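Local structure of xylulokinase (Brucella ovis, 5VM1) at residues G299-A304 with S343-P348; Y349-I354 with A482-L487; L339-G344 with Q478-L483. The protein probably phosphorylates D-xylulose to D-xylulose 5-phosphate at the expense of ATP, as an FGGY-family carbohydrate kinase of xylose metabolism. One frame throughout, in Å; residues are numbered along the deposited sequence.

Contact 1 of 3, residues G299-A304 with S343-P348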
loop_
_atom_site.group_PDB
_atom_site.type_symbol
_atom_site.label_atom_id
_atom_site.label_comp_id
_atom_site.label_asym_id
_atom_site.label_seq_id
_atom_site.Cartn_x
_atom_site.Cartn_y
_atom_site.Cartn_z
ATOM N N GLY A 299 3.058 1.549 8.973
ATOM C CA GLY A 299 2.587 0.654 10.011
ATOM C C GLY A 299 1.409 -0.127 9.468
ATOM O O GLY A 299 0.506 0.443 8.852
ATOM N N VAL A 300 1.450 -1.444 9.655
ATOM C CA VAL A 300 0.435 -2.342 9.106
ATOM C C VAL A 300 -0.329 -3.004 10.244
ATOM O O VAL A 300 0.262 -3.707 11.066
ATOM C CB VAL A 300 1.029 -3.416 8.190
ATOM C CG1 VAL A 300 -0.096 -4.262 7.635
ATOM C CG2 VAL A 300 1.795 -2.774 7.098
ATOM N N ILE A 301 -1.647 -2.822 10.249
ATOM C CA ILE A 301 -2.568 -3.521 11.132
ATOM C C ILE A 301 -3.243 -4.614 10.316
ATOM O O ILE A 301 -3.987 -4.320 9.370
ATOM C CB ILE A 301 -3.615 -2.555 11.704
ATOM C CG1 ILE A 301 -2.939 -1.532 12.610
ATOM C CG2 ILE A 301 -4.766 -3.317 12.400
ATOM C CD1 ILE A 301 -3.710 -0.275 12.717
ATOM N N LEU A 302 -2.990 -5.881 10.664
ATOM C CA LEU A 302 -3.426 -6.952 9.773
ATOM C C LEU A 302 -4.952 -7.065 9.683
ATOM O O LEU A 302 -5.466 -7.546 8.664
ATOM C CB LEU A 302 -2.805 -8.278 10.185
ATOM C CG LEU A 302 -1.312 -8.350 9.872
ATOM C CD1 LEU A 302 -0.791 -9.734 10.177
ATOM C CD2 LEU A 302 -0.991 -7.891 8.431
ATOM N N SER A 303 -5.700 -6.645 10.705
ATOM C CA SER A 303 -7.156 -6.719 10.620
ATOM C C SER A 303 -7.743 -5.434 11.160
ATOM O O SER A 303 -7.745 -5.200 12.371
ATOM C CB SER A 303 -7.701 -7.930 11.365
ATOM O OG SER A 303 -7.244 -9.130 10.767
ATOM N N ALA A 304 -8.232 -4.600 10.245
ATOM C CA ALA A 304 -8.876 -3.353 10.616
ATOM C C ALA A 304 -10.334 -3.460 10.202
ATOM O O ALA A 304 -11.185 -3.843 11.025
ATOM C CB ALA A 304 -8.172 -2.147 9.986
ATOM N N SER A 343 -5.645 -12.491 12.691
ATOM C CA SER A 343 -4.666 -13.077 11.784
ATOM C C SER A 343 -3.260 -12.927 12.319
ATOM O O SER A 343 -2.315 -12.833 11.534
ATOM C CB SER A 343 -4.727 -12.439 10.399
ATOM O OG SER A 343 -6.037 -12.461 9.879
ATOM N N GLY A 344 -3.112 -12.856 13.641
ATOM C CA GLY A 344 -1.878 -12.385 14.244
ATOM C C GLY A 344 -1.882 -10.871 14.212
ATOM O O GLY A 344 -2.910 -10.234 13.994
ATOM N N GLU A 345 -0.708 -10.291 14.406
ATOM C CA GLU A 345 -0.527 -8.858 14.233
ATOM C C GLU A 345 0.860 -8.601 13.664
ATOM O O GLU A 345 1.810 -9.332 13.956
ATOM C CB GLU A 345 -0.698 -8.042 15.527
ATOM C CG GLU A 345 -0.674 -6.521 15.280
ATOM C CD GLU A 345 -1.770 -6.061 14.327
ATOM O OE1 GLU A 345 -1.783 -6.479 13.146
ATOM O OE2 GLU A 345 -2.638 -5.277 14.766
ATOM N N ARG A 346 0.961 -7.563 12.825
ATOM C CA ARG A 346 2.247 -7.146 12.270
ATOM C C ARG A 346 2.847 -6.038 13.144
ATOM O O ARG A 346 3.600 -6.332 14.078
ATOM C CB ARG A 346 2.084 -6.733 10.791
ATOM C CG ARG A 346 3.404 -6.482 10.080
ATOM C CD ARG A 346 3.321 -6.559 8.557
ATOM N NE ARG A 346 3.103 -7.937 8.115
ATOM C CZ ARG A 346 3.085 -8.334 6.843
ATOM N NH1 ARG A 346 2.864 -9.613 6.566
ATOM N NH2 ARG A 346 3.311 -7.471 5.850
ATOM N N THR A 347 2.505 -4.775 12.892
ATOM C CA THR A 347 3.064 -3.678 13.684
ATOM C C THR A 347 2.342 -3.572 15.024
ATOM O O THR A 347 1.119 -3.405 15.049
ATOM C CB THR A 347 2.940 -2.356 12.920
ATOM O OG1 THR A 347 3.450 -2.516 11.590
ATOM C CG2 THR A 347 3.606 -1.169 13.668
ATOM N N PRO A 348 3.064 -3.604 16.158
ATOM C CA PRO A 348 4.520 -3.645 16.354
ATOM C C PRO A 348 5.144 -4.970 16.839
ATOM O O PRO A 348 6.339 -4.990 17.124
ATOM C CB PRO A 348 4.715 -2.600 17.438
ATOM C CG PRO A 348 3.520 -2.848 18.324
ATOM C CD PRO A 348 2.378 -3.225 17.406
#
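Leu302 settles against the bend from Ser343 to Arg346, just past the end of strand 295-301, where its two methyls part: CD1 lies against the backbone of Ser343 and Arg346, 3.7 Å from Ser343 O, and CD2 over one face of the Arg346 guanidinium, 4.1 Å from NE. The two side chains meet at about a right angle, with Leu302 CG 3.9 Å from Arg346 CB. Two residues earlier, Val300 packs its CB on Arg346 CD. Backbone and polar atoms form a seam beside this packing, where the loop pairs like an antiparallel neighbour with a strand of the C-terminal FGGY domain. Val300 O accepts from Thr347 N at 3.1 Å, but Val300 N donates to Thr347 OG1 at 3.0 Å, so a hydroxyl stands in for the carbonyl of a regular ladder. Glu345 extends the seam. Its bend at chi2 (59°) turns the carboxylate back so that OE1 accepts twice: from Leu302 N through the syn lone pair, at 2.8 Å and almost straight (175°), and from the next amide, Arg346 N, on the anti side at 3.0 Å. Two amides gripping one oxygen fix the rotation of this buried carboxylate. The loop borders one edge of strand 295-301, while Gly299 and Ile301 bond to strand 267-273 on the other. Thr347 OG1 also bonds to Ala283 O; Arg346 makes a cation-pi contact with Phe133, and its side chain is about 7 Å from that of His88, a predicted substrate-binding residue. Ile301 rests on helix 367-390, and Val300 touches His285 of strand 285-288.

Contact 2 of 3, residues Y349-I354 with A482-L487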
loop_
_atom_site.group_PDB
_atom_site.type_symbol
_atom_site.label_atom_id
_atom_site.label_comp_id
_atom_site.label_asym_id
_atom_site.label_seq_id
_atom_site.Cartn_x
_atom_site.Cartn_y
_atom_site.Cartn_z
ATOM N N TYR A 349 4.400 -6.067 16.901
ATOM C CA TYR A 349 4.912 -7.244 17.589
ATOM C C TYR A 349 5.399 -8.321 16.630
ATOM O O TYR A 349 6.170 -9.198 17.042
ATOM C CB TYR A 349 3.817 -7.853 18.492
ATOM C CG TYR A 349 3.161 -6.893 19.465
ATOM C CD1 TYR A 349 3.873 -6.323 20.524
ATOM C CD2 TYR A 349 1.827 -6.511 19.282
ATOM C CE1 TYR A 349 3.261 -5.422 21.411
ATOM C CE2 TYR A 349 1.208 -5.620 20.156
ATOM C CZ TYR A 349 1.933 -5.073 21.219
ATOM O OH TYR A 349 1.318 -4.182 22.078
ATOM N N ASN A 350 4.967 -8.270 15.375
ATOM C CA ASN A 350 5.251 -9.301 14.388
ATOM C C ASN A 350 5.058 -10.679 15.017
ATOM O O ASN A 350 5.987 -11.465 15.196
ATOM C CB ASN A 350 6.654 -9.147 13.798
ATOM C CG ASN A 350 6.907 -10.127 12.650
ATOM O OD1 ASN A 350 5.972 -10.539 11.951
ATOM N ND2 ASN A 350 8.160 -10.519 12.467
ATOM N N ASP A 351 3.812 -10.929 15.385
ATOM C CA ASP A 351 3.415 -12.088 16.172
ATOM C C ASP A 351 2.410 -12.880 15.349
ATOM O O ASP A 351 1.264 -12.451 15.188
ATOM C CB ASP A 351 2.804 -11.649 17.506
ATOM C CG ASP A 351 2.470 -12.818 18.411
ATOM O OD1 ASP A 351 2.120 -13.910 17.896
ATOM O OD2 ASP A 351 2.568 -12.647 19.646
ATOM N N ALA A 352 2.831 -14.047 14.851
ATOM C CA ALA A 352 1.940 -14.889 14.067
ATOM C C ALA A 352 1.013 -15.746 14.940
ATOM O O ALA A 352 -0.090 -16.090 14.493
ATOM C CB ALA A 352 2.767 -15.774 13.141
ATOM N N LYS A 353 1.375 -16.013 16.204
ATOM C CA LYS A 353 0.612 -16.958 17.018
ATOM C C LYS A 353 -0.529 -16.289 17.784
ATOM O O LYS A 353 -1.564 -16.928 17.998
ATOM C CB LYS A 353 1.543 -17.721 17.977
ATOM N N ILE A 354 -0.397 -14.999 18.119
ATOM C CA ILE A 354 -1.412 -14.285 18.894
ATOM C C ILE A 354 -2.751 -14.265 18.138
ATOM O O ILE A 354 -2.803 -14.400 16.913
ATOM C CB ILE A 354 -0.911 -12.857 19.208
ATOM C CG1 ILE A 354 -1.650 -12.218 20.394
ATOM C CG2 ILE A 354 -1.015 -11.938 18.001
ATOM C CD1 ILE A 354 -1.260 -12.818 21.719
ATOM N N ALA A 482 -2.071 -3.770 28.074
ATOM C CA ALA A 482 -1.702 -4.786 29.067
ATOM C C ALA A 482 -2.190 -6.183 28.690
ATOM O O ALA A 482 -1.633 -7.171 29.172
ATOM C CB ALA A 482 -2.236 -4.412 30.445
ATOM N N LEU A 483 -3.231 -6.287 27.866
ATOM C CA LEU A 483 -3.724 -7.595 27.461
ATOM C C LEU A 483 -2.719 -8.342 26.596
ATOM O O LEU A 483 -2.685 -9.580 26.638
ATOM C CB LEU A 483 -5.054 -7.450 26.734
ATOM C CG LEU A 483 -6.194 -7.719 27.715
ATOM C CD1 LEU A 483 -7.552 -7.321 27.163
ATOM C CD2 LEU A 483 -6.179 -9.180 28.108
ATOM N N TYR A 484 -1.925 -7.636 25.769
ATOM C CA TYR A 484 -1.054 -8.376 24.854
ATOM C C TYR A 484 0.019 -9.187 25.570
ATOM O O TYR A 484 0.154 -10.380 25.264
ATOM C CB TYR A 484 -0.416 -7.458 23.813
ATOM C CG TYR A 484 0.641 -8.211 23.019
ATOM C CD1 TYR A 484 0.276 -9.122 22.041
ATOM C CD2 TYR A 484 2.002 -8.039 23.267
ATOM C CE1 TYR A 484 1.231 -9.832 21.319
ATOM C CE2 TYR A 484 2.966 -8.753 22.553
ATOM C CZ TYR A 484 2.570 -9.646 21.577
ATOM O OH TYR A 484 3.499 -10.369 20.859
ATOM N N PRO A 485 0.851 -8.620 26.450
ATOM C CA PRO A 485 1.875 -9.461 27.102
ATOM C C PRO A 485 1.289 -10.560 27.973
ATOM O O PRO A 485 1.914 -11.616 28.137
ATOM C CB PRO A 485 2.702 -8.454 27.916
ATOM C CG PRO A 485 1.863 -7.243 28.016
ATOM C CD PRO A 485 1.008 -7.197 26.806
ATOM N N ALA A 486 0.107 -10.337 28.551
ATOM C CA ALA A 486 -0.547 -11.390 29.318
ATOM C C ALA A 486 -0.940 -12.562 28.417
ATOM O O ALA A 486 -0.655 -13.717 28.737
ATOM C CB ALA A 486 -1.758 -10.825 30.068
ATOM N N LEU A 487 -1.547 -12.285 27.260
ATOM C CA LEU A 487 -1.923 -13.379 26.371
ATOM C C LEU A 487 -0.721 -13.964 25.652
ATOM O O LEU A 487 -0.672 -15.175 25.428
ATOM C CB LEU A 487 -2.955 -12.907 25.343
ATOM C CG LEU A 487 -4.305 -12.459 25.894
ATOM C CD1 LEU A 487 -5.227 -12.064 24.760
ATOM C CD2 LEU A 487 -4.912 -13.592 26.694
#
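Tyr349 and Tyr484 form a face-to-face aromatic stack that joins a loop of the FGGY kinase C-terminal domain to helix 470-488, and an Asx motif headed by Asp351 shapes the loop beside it. The rings are the tight part: centroids lie 3.7 Å apart and planes tilt by only 16°. The two side chains run in opposite directions, so the CG end of Tyr349 lies over the CZ end of Tyr484. Ile354 CG1 meets the edge of the Tyr484 ring, 3.9 Å from CE1, while His488 packs near the same ring from within the helix. Towards the end of the helix the contact thins out. Leu487 contributes little more than its CB, 4.0 Å from Ile354 CD1, and is partly exposed, while Pro485, beside Tyr484, is exposed. Asp351 divides its carboxylate between loop and helix. OD1 receives Ile354 N at 2.8 Å, from above the carboxylate plane, together with a weak bond from Lys353 N; this holds the loop in its curl. The other oxygen serves the helix: with carboxylate and ring planes 81° apart, Tyr484 OH donates to the anti lone pair of Asp351 OD2 at 2.7 Å.

Contact 3 of 3, residues L339-G344 with Q478-L483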
loop_
_atom_site.group_PDB
_atom_site.type_symbol
_atom_site.label_atom_id
_atom_site.label_comp_id
_atom_site.label_asym_id
_atom_site.label_seq_id
_atom_site.Cartn_x
_atom_site.Cartn_y
_atom_site.Cartn_z
ATOM N N LEU A 339 -9.154 -7.155 21.125
ATOM C CA LEU A 339 -7.867 -7.244 20.444
ATOM C C LEU A 339 -8.085 -7.715 19.007
ATOM O O LEU A 339 -8.571 -8.835 18.810
ATOM C CB LEU A 339 -6.939 -8.201 21.163
ATOM C CG LEU A 339 -6.307 -7.866 22.498
ATOM C CD1 LEU A 339 -5.147 -8.829 22.641
ATOM C CD2 LEU A 339 -5.823 -6.448 22.585
ATOM N N PRO A 340 -7.744 -6.913 17.978
ATOM C CA PRO A 340 -8.113 -7.279 16.597
ATOM C C PRO A 340 -7.146 -8.231 15.900
ATOM O O PRO A 340 -6.969 -8.147 14.682
ATOM C CB PRO A 340 -8.149 -5.924 15.882
ATOM C CG PRO A 340 -7.175 -5.089 16.620
ATOM C CD PRO A 340 -7.168 -5.556 18.056
ATOM N N TYR A 341 -6.500 -9.122 16.647
ATOM C CA TYR A 341 -5.423 -9.957 16.112
ATOM C C TYR A 341 -5.947 -11.250 15.498
ATOM O O TYR A 341 -5.361 -12.325 15.726
ATOM C CB TYR A 341 -4.404 -10.255 17.209
ATOM C CG TYR A 341 -3.866 -9.029 17.933
ATOM C CD1 TYR A 341 -3.688 -7.811 17.257
ATOM C CD2 TYR A 341 -3.539 -9.080 19.302
ATOM C CE1 TYR A 341 -3.207 -6.675 17.919
ATOM C CE2 TYR A 341 -3.029 -7.957 19.975
ATOM C CZ TYR A 341 -2.869 -6.757 19.274
ATOM O OH TYR A 341 -2.366 -5.633 19.907
ATOM N N LEU A 342 -7.028 -11.181 14.705
ATOM C CA LEU A 342 -7.637 -12.383 14.126
ATOM C C LEU A 342 -6.684 -13.157 13.221
ATOM O O LEU A 342 -6.880 -14.367 13.024
ATOM C CB LEU A 342 -8.882 -12.007 13.319
ATOM C CG LEU A 342 -9.928 -11.232 14.127
ATOM C CD1 LEU A 342 -10.908 -10.622 13.179
ATOM C CD2 LEU A 342 -10.626 -12.102 15.151
ATOM N N SER A 343 -5.645 -12.491 12.691
ATOM C CA SER A 343 -4.666 -13.077 11.784
ATOM C C SER A 343 -3.260 -12.927 12.319
ATOM O O SER A 343 -2.315 -12.833 11.534
ATOM C CB SER A 343 -4.727 -12.439 10.399
ATOM O OG SER A 343 -6.037 -12.461 9.879
ATOM N N GLY A 344 -3.112 -12.856 13.641
ATOM C CA GLY A 344 -1.878 -12.385 14.244
ATOM C C GLY A 344 -1.882 -10.871 14.212
ATOM O O GLY A 344 -2.910 -10.234 13.994
ATOM N N GLN A 478 -4.717 1.669 27.935
ATOM C CA GLN A 478 -3.779 0.928 28.776
ATOM C C GLN A 478 -4.268 -0.498 29.036
ATOM O O GLN A 478 -3.464 -1.441 29.040
ATOM C CB GLN A 478 -3.527 1.688 30.080
ATOM C CG GLN A 478 -2.769 3.012 29.866
ATOM C CD GLN A 478 -1.342 2.814 29.357
ATOM O OE1 GLN A 478 -0.784 1.713 29.432
ATOM N NE2 GLN A 478 -0.773 3.868 28.768
ATOM N N ARG A 479 -5.584 -0.680 29.213
ATOM C CA ARG A 479 -6.157 -2.021 29.310
ATOM C C ARG A 479 -5.830 -2.842 28.067
ATOM O O ARG A 479 -5.303 -3.955 28.160
ATOM C CB ARG A 479 -7.674 -1.910 29.481
ATOM C CG ARG A 479 -8.283 -2.529 30.744
ATOM C CD ARG A 479 -9.346 -1.585 31.328
ATOM N NE ARG A 479 -10.385 -1.280 30.341
ATOM C CZ ARG A 479 -11.106 -0.159 30.323
ATOM N NH1 ARG A 479 -10.897 0.789 31.247
ATOM N NH2 ARG A 479 -12.033 0.019 29.368
ATOM N N TYR A 480 -6.056 -2.264 26.889
ATOM C CA TYR A 480 -5.765 -2.952 25.637
ATOM C C TYR A 480 -4.289 -3.319 25.547
ATOM O O TYR A 480 -3.929 -4.408 25.079
ATOM C CB TYR A 480 -6.191 -2.043 24.478
ATOM C CG TYR A 480 -5.758 -2.439 23.082
ATOM C CD1 TYR A 480 -4.468 -2.154 22.617
ATOM C CD2 TYR A 480 -6.653 -3.032 22.210
ATOM C CE1 TYR A 480 -4.076 -2.492 21.343
ATOM C CE2 TYR A 480 -6.270 -3.381 20.931
ATOM C CZ TYR A 480 -4.980 -3.101 20.497
ATOM O OH TYR A 480 -4.607 -3.428 19.211
ATOM N N HIS A 481 -3.420 -2.410 25.980
ATOM C CA HIS A 481 -1.984 -2.629 25.890
ATOM C C HIS A 481 -1.514 -3.726 26.848
ATOM O O HIS A 481 -0.622 -4.510 26.504
ATOM C CB HIS A 481 -1.259 -1.313 26.150
ATOM C CG HIS A 481 0.203 -1.364 25.848
ATOM N ND1 HIS A 481 1.165 -0.937 26.736
ATOM C CD2 HIS A 481 0.866 -1.774 24.740
ATOM C CE1 HIS A 481 2.358 -1.093 26.195
ATOM N NE2 HIS A 481 2.205 -1.604 24.986
ATOM N N ALA A 482 -2.071 -3.770 28.074
ATOM C CA ALA A 482 -1.702 -4.786 29.067
ATOM C C ALA A 482 -2.190 -6.183 28.690
ATOM O O ALA A 482 -1.633 -7.171 29.172
ATOM C CB ALA A 482 -2.236 -4.412 30.445
ATOM N N LEU A 483 -3.231 -6.287 27.866
ATOM C CA LEU A 483 -3.724 -7.595 27.461
ATOM C C LEU A 483 -2.719 -8.342 26.596
ATOM O O LEU A 483 -2.685 -9.580 26.638
ATOM C CB LEU A 483 -5.054 -7.450 26.734
ATOM C CG LEU A 483 -6.194 -7.719 27.715
ATOM C CD1 LEU A 483 -7.552 -7.321 27.163
ATOM C CD2 LEU A 483 -6.179 -9.180 28.108
HETATM O O HOH W 1 -2.119 -3.414 18.857
HETATM O O HOH W 2 -2.381 -4.995 22.482
#
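Tyr480 leaves helix 470-488 with CG opposite its backbone N (chi1 169°), which sends the ring across to Leu339 and Pro340, while Tyr341 turns CG beside its own N (chi1 -53°) and comes at the helix from the other direction. Tyr341 also opens the type I beta turn that closes at Gly344, where Gly344 N bonds to Tyr341 O, so the turn starts directly at the helix contact. The apolar part is a CH-pi contact. Leu339 CD2 stands over one face of the Tyr480 ring, 3.8 Å from its centroid and 26° off the normal, displaced toward CD2 and CE2 of Tyr480. Pro340 meets the same ring at its edge, its CD 3.7 Å from Tyr480 CE2, and the two side chains stand roughly perpendicular. Three residues further along the helix, Leu483 adds a looser touch, CB to Leu339 CD1. Phe380 and Ala381 also pack against Tyr480, leaving its buried ring held between the end of strand 337-339, a proline and helix 367-390. Solvent may link the phenol ends: one modelled water lies at the edges of both rings, but its bridge between the hydroxyls is doubtful. A second water ties the side chain of the turn to the helix backbone: it lies 2.7 Å from Tyr341 OH and donates to Tyr480 O at 3.1 Å.

In the fold
One continuous run, from the end of strand 337-339 through the following loop to Ile354, supplies a segment to all three contacts. Contact 3 uses its beginning, contact 1 its middle and contact 2 its end; Ser343 and Gly344 belong to both 3 and 1. Contact 1 joins the loop to strand 295-301 of the seven-stranded sheet, whereas contacts 2 and 3 join it to successive turns of helix 470-488. Their centres lie about 7 Å apart, and each is 10 to 11 Å from that of contact 1. Tyr349 packing on Tyr341, and the probable bond from Asp351 N to Glu345 O, knit the sites together. The loop thus connects the C-terminal helix to a strand end, and brings its own Arg346 near the predicted substrate residue His88.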